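Local coordinates for protein ESSB (Geobacillus thermodenitrificans, PDB 4ANO) that is a membrane component of the type VII secretion system, represented here by its cytoplasmic fragment, whose family is grouped with the protein kinase-like folds, at residues E41-L45 with V130-L134; F108-P112 with E147-T151. All blocks are in the same frame, centred on the assembly; numbering follows the deposited sequence.

Contact 1: E41-L45 with V130-L134; sequences ELEVL and VKESL
The 3-10 turn at Glu41-Leu45 faces the bulged loop Val130-Leu134, with the CA atoms of Glu41 and Ser133 6.9 Å apart. Val130 O takes the amides of both Ser133 and Leu134, the pattern of a classic beta bulge. Ser133 and Leu134 both direct CB at the turn, and each meets a different part of it. Ser133 OG donates to Glu41 OE1 at 2.6 Å. The hydroxyl comes from above the carboxylate plane, 36° out of it. Glu41 reaches this place with an extended chain (chi2 158°). Its carboxylate is also gripped by two backbone amides of its own loop, Gln37 N at OE1 and Asp38 N at OE2. These bonds hold the group against rotation, and OE1 takes two donors. The rest is mostly apolar packing. Val130 is at its centre and touches Glu41, Leu42, Val44 and Leu45. Its methyl CG1 rests against a carbonyl oxygen, 3.7 Å from Glu41 O. Val44 and Val130 meet tip to tip, CG1 to CG2 at 4.0 Å. Val130 CG2 also packs against Leu45 CG at 3.8 Å. Leu134 crosses both leucines at about a right angle. Its CD2 sits 3.7 Å from Leu45 CD1, and its CB is 4.0 Å from Leu42 CD2. Leu42 and Leu45 also rest on strand 53-58, at Ile56. Arg105 binds Glu41 O and touches Val44 and Val130, next to strand 106-107, which pairs with strand 129-130. The turn is therefore packed between the four-stranded sheet and this small two-stranded sheet.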
loop_
_atom_site.group_PDB
_atom_site.type_symbol
_atom_site.label_atom_id
_atom_site.label_comp_id
_atom_site.label_asym_id
_atom_site.label_seq_id
_atom_site.Cartn_x
_atom_site.Cartn_y
_atom_site.Cartn_z
ATOM N N GLU A 41 -9.213 21.691 5.095
ATOM C CA GLU A 41 -8.849 20.797 3.959
ATOM C C GLU A 41 -8.616 19.380 4.393
ATOM O O GLU A 41 -8.782 18.485 3.564
ATOM C CB GLU A 41 -7.559 21.269 3.273
ATOM C CG GLU A 41 -7.657 22.694 2.680
ATOM C CD GLU A 41 -6.327 23.420 2.452
ATOM O OE1 GLU A 41 -5.226 22.838 2.493
ATOM O OE2 GLU A 41 -6.409 24.646 2.220
ATOM N N LEU A 42 -8.217 19.177 5.670
ATOM C CA LEU A 42 -7.886 17.822 6.182
ATOM C C LEU A 42 -9.116 17.046 6.661
ATOM O O LEU A 42 -9.030 15.856 6.982
ATOM C CB LEU A 42 -6.813 17.899 7.307
ATOM C CG LEU A 42 -5.508 18.561 6.900
ATOM C CD1 LEU A 42 -4.495 18.183 7.997
ATOM C CD2 LEU A 42 -5.025 18.024 5.473
ATOM N N GLU A 43 -10.264 17.703 6.705
ATOM C CA GLU A 43 -11.502 17.057 7.215
ATOM C C GLU A 43 -11.864 15.834 6.361
ATOM O O GLU A 43 -12.412 14.839 6.923
ATOM C CB GLU A 43 -12.649 18.104 7.426
ATOM C CG GLU A 43 -13.968 17.510 8.137
ATOM C CD GLU A 43 -14.681 16.454 7.342
ATOM O OE1 GLU A 43 -14.707 16.592 6.098
ATOM O OE2 GLU A 43 -15.266 15.485 7.947
ATOM N N VAL A 44 -11.487 15.836 5.065
ATOM C CA VAL A 44 -11.752 14.699 4.169
ATOM C C VAL A 44 -11.122 13.390 4.725
ATOM O O VAL A 44 -11.555 12.313 4.374
ATOM C CB VAL A 44 -11.281 15.022 2.764
ATOM C CG1 VAL A 44 -9.720 15.072 2.630
ATOM C CG2 VAL A 44 -11.925 14.096 1.756
ATOM N N LEU A 45 -10.137 13.506 5.633
ATOM C CA LEU A 45 -9.422 12.326 6.107
ATOM C C LEU A 45 -10.324 11.592 7.084
ATOM O O LEU A 45 -10.067 10.398 7.318
ATOM C CB LEU A 45 -8.114 12.718 6.812
ATOM C CG LEU A 45 -6.933 13.139 5.848
ATOM C CD1 LEU A 45 -5.637 13.468 6.727
ATOM C CD2 LEU A 45 -6.646 11.970 4.906
ATOM N N VAL A 130 -3.636 14.269 0.964
ATOM C CA VAL A 130 -4.651 15.177 0.477
ATOM C C VAL A 130 -4.082 16.104 -0.510
ATOM O O VAL A 130 -3.084 16.787 -0.281
ATOM C CB VAL A 130 -5.248 16.002 1.652
ATOM C CG1 VAL A 130 -6.427 16.882 1.158
ATOM C CG2 VAL A 130 -5.712 15.021 2.727
ATOM N N LYS A 131 -4.689 16.066 -1.695
ATOM C CA LYS A 131 -4.175 16.952 -2.768
ATOM C C LYS A 131 -4.000 18.402 -2.371
ATOM O O LYS A 131 -4.919 19.023 -1.813
ATOM C CB LYS A 131 -5.044 16.765 -4.001
ATOM C CG LYS A 131 -4.389 17.356 -5.345
ATOM C CD LYS A 131 -5.443 17.280 -6.493
ATOM C CE LYS A 131 -5.179 18.256 -7.667
ATOM N NZ LYS A 131 -3.766 18.728 -7.801
ATOM N N GLU A 132 -2.789 18.923 -2.649
ATOM C CA GLU A 132 -2.363 20.338 -2.355
ATOM C C GLU A 132 -2.387 20.670 -0.831
ATOM O O GLU A 132 -2.437 21.842 -0.420
ATOM C CB GLU A 132 -3.287 21.307 -3.098
ATOM C CG GLU A 132 -3.124 21.333 -4.597
ATOM C CD GLU A 132 -3.799 22.502 -5.237
ATOM O OE1 GLU A 132 -5.064 22.581 -5.218
ATOM O OE2 GLU A 132 -3.036 23.338 -5.794
ATOM N N SER A 133 -2.377 19.637 0.035
ATOM C CA SER A 133 -2.494 19.868 1.431
ATOM C C SER A 133 -1.518 19.033 2.294
ATOM O O SER A 133 -0.874 19.550 3.176
ATOM C CB SER A 133 -3.930 19.639 1.924
ATOM O OG SER A 133 -4.874 20.527 1.341
ATOM N N LEU A 134 -1.445 17.721 2.091
ATOM C CA LEU A 134 -0.757 16.849 3.029
ATOM C C LEU A 134 -0.150 15.729 2.206
ATOM O O LEU A 134 -0.813 15.079 1.469
ATOM C CB LEU A 134 -1.789 16.254 4.044
ATOM C CG LEU A 134 -1.143 15.398 5.121
ATOM C CD1 LEU A 134 -0.538 16.454 6.145
ATOM C CD2 LEU A 134 -2.187 14.571 5.855
#

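Contact 2: F108-P112 with E147-T151; sequences FIVCP and EVKAT
The carboxylate of Glu147 lies against the backbone of Ile109 and Val110, and its two faces have different neighbours. On one face, Val110 N donates to OE1 at 3.0 Å. The bond is almost straight (177°), but the donor stands 61° out of the carboxylate plane. Ile109 CG1 covers the same face, 3.8 Å from OE2. A water comes to OE1 from the other side of the plane. It donates to OE1 at 2.6 Å and to Phe108 O, so it bridges helix and loop. OE2 is hydrogen-bonded to Tyr10 OH. The extended side chain carries this buried group out from the helix to the loop. An alanine in place of Glu147 would probably leave Val110 N without its acceptor and Tyr10 OH without this partner, and remove one end of the water bridge. Val110 lies across the helix face, over Glu147, Val148 and Thr151. Its CG1 touches Thr151 OG1 at 3.6 Å, while CG2 meets Val148 CG2 at 4.0 Å. Thr151 turns its hydroxyl back along the helix (chi1 -60°), where OG1 donates to Glu147 O at 2.7 Å. Thr151 N reaches the same oxygen from the opposite face of the carbonyl plane, so two bonds of one residue hold it. The Pro112 and Thr151 side chains run past each other in opposite directions, Pro112 CD 3.8 Å from Thr151 OG1. Helix 10-15 covers Ile109 and Cys111. Helix 84-98 backs Val148 and Thr151, and Phe162 of helix 162-168 closes over Thr151, Cys111 and Pro112.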
loop_
_atom_site.group_PDB
_atom_site.type_symbol
_atom_site.label_atom_id
_atom_site.label_comp_id
_atom_site.label_asym_id
_atom_site.label_seq_id
_atom_site.Cartn_x
_atom_site.Cartn_y
_atom_site.Cartn_z
ATOM N N PHE A 108 -3.158 8.202 -2.771
ATOM C CA PHE A 108 -2.698 6.988 -2.068
ATOM C C PHE A 108 -1.201 6.712 -2.201
ATOM O O PHE A 108 -0.617 6.977 -3.273
ATOM C CB PHE A 108 -3.549 5.794 -2.523
ATOM C CG PHE A 108 -4.995 5.952 -2.119
ATOM C CD1 PHE A 108 -5.403 5.574 -0.861
ATOM C CD2 PHE A 108 -5.914 6.587 -2.977
ATOM C CE1 PHE A 108 -6.737 5.758 -0.459
ATOM C CE2 PHE A 108 -7.252 6.807 -2.583
ATOM C CZ PHE A 108 -7.660 6.385 -1.334
ATOM N N ILE A 109 -0.577 6.357 -1.075
ATOM C CA ILE A 109 0.849 5.899 -1.032
ATOM C C ILE A 109 0.832 4.429 -0.658
ATOM O O ILE A 109 0.281 4.024 0.407
ATOM C CB ILE A 109 1.777 6.757 -0.121
ATOM C CG1 ILE A 109 3.177 6.084 0.089
ATOM C CG2 ILE A 109 1.142 7.061 1.326
ATOM C CD1 ILE A 109 4.215 7.143 0.581
ATOM N N VAL A 110 1.477 3.596 -1.517
ATOM C CA VAL A 110 1.355 2.155 -1.371
ATOM C C VAL A 110 2.695 1.563 -0.921
ATOM O O VAL A 110 3.745 1.663 -1.586
ATOM C CB VAL A 110 0.904 1.487 -2.689
ATOM C CG1 VAL A 110 0.865 -0.027 -2.526
ATOM C CG2 VAL A 110 -0.445 2.086 -3.137
ATOM N N CYS A 111 2.702 0.922 0.243
ATOM C CA CYS A 111 3.866 0.219 0.738
ATOM C C CYS A 111 3.381 -0.696 1.870
ATOM O O CYS A 111 2.304 -0.445 2.385
ATOM C CB CYS A 111 5.039 1.108 1.086
ATOM S SG CYS A 111 4.523 2.262 2.486
ATOM N N PRO A 112 4.157 -1.715 2.249
ATOM C CA PRO A 112 3.673 -2.694 3.235
ATOM C C PRO A 112 3.374 -2.050 4.587
ATOM O O PRO A 112 2.371 -2.458 5.203
ATOM C CB PRO A 112 4.863 -3.712 3.328
ATOM C CG PRO A 112 5.338 -3.721 1.876
ATOM C CD PRO A 112 5.298 -2.238 1.464
ATOM N N GLU A 147 5.495 1.773 -6.791
ATOM C CA GLU A 147 5.151 1.307 -5.433
ATOM C C GLU A 147 4.261 0.084 -5.440
ATOM O O GLU A 147 4.400 -0.852 -4.593
ATOM C CB GLU A 147 4.314 2.401 -4.694
ATOM C CG GLU A 147 5.138 3.562 -4.236
ATOM C CD GLU A 147 4.328 4.721 -3.682
ATOM O OE1 GLU A 147 3.052 4.774 -3.734
ATOM O OE2 GLU A 147 4.992 5.631 -3.198
ATOM N N VAL A 148 3.256 0.115 -6.304
ATOM C CA VAL A 148 2.363 -1.028 -6.394
ATOM C C VAL A 148 3.084 -2.316 -6.835
ATOM O O VAL A 148 2.898 -3.380 -6.243
ATOM C CB VAL A 148 1.147 -0.732 -7.363
ATOM C CG1 VAL A 148 0.355 -2.026 -7.725
ATOM C CG2 VAL A 148 0.120 0.280 -6.716
ATOM N N LYS A 149 3.968 -2.186 -7.849
ATOM C CA LYS A 149 4.719 -3.350 -8.367
ATOM C C LYS A 149 5.595 -3.916 -7.221
ATOM O O LYS A 149 5.606 -5.146 -6.980
ATOM C CB LYS A 149 5.588 -2.927 -9.549
ATOM C CG LYS A 149 4.776 -2.728 -10.869
ATOM C CD LYS A 149 5.715 -2.051 -11.920
ATOM C CE LYS A 149 5.113 -2.022 -13.330
ATOM N NZ LYS A 149 5.980 -1.172 -14.241
ATOM N N ALA A 150 6.270 -3.012 -6.501
ATOM C CA ALA A 150 7.178 -3.457 -5.447
ATOM C C ALA A 150 6.370 -4.112 -4.332
ATOM O O ALA A 150 6.813 -5.095 -3.720
ATOM C CB ALA A 150 8.027 -2.352 -4.933
ATOM N N THR A 151 5.243 -3.476 -3.971
ATOM C CA THR A 151 4.365 -4.004 -2.875
ATOM C C THR A 151 3.768 -5.374 -3.229
ATOM O O THR A 151 3.758 -6.348 -2.438
ATOM C CB THR A 151 3.268 -3.021 -2.506
ATOM O OG1 THR A 151 3.927 -1.822 -2.070
ATOM C CG2 THR A 151 2.399 -3.631 -1.393
HETATM O O HOH W 1 1.975 7.029 -4.560
#

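In the fold
The segments come in the order 41-45, 108-112, 130-134, 147-151, so the two contacts interlock along the chain. Their centres are about 20 Å apart and their nearest atoms about 7 Å, without touching. The strand pair 106-107 and 129-130 connects them: segment 108-112 follows its first strand, and segment 130-134 starts at the end of its second. Contact 1 lies about 19 Å from the chain centre, beside the four-stranded sheet. Contact 2 lies about 4 Å from it, among the helices. The strand pair thus leads from the sheet-rich region of contact 1 to the helical region of contact 2. All four segments belong to the YukC-family part, classed with the protein kinase-like clan.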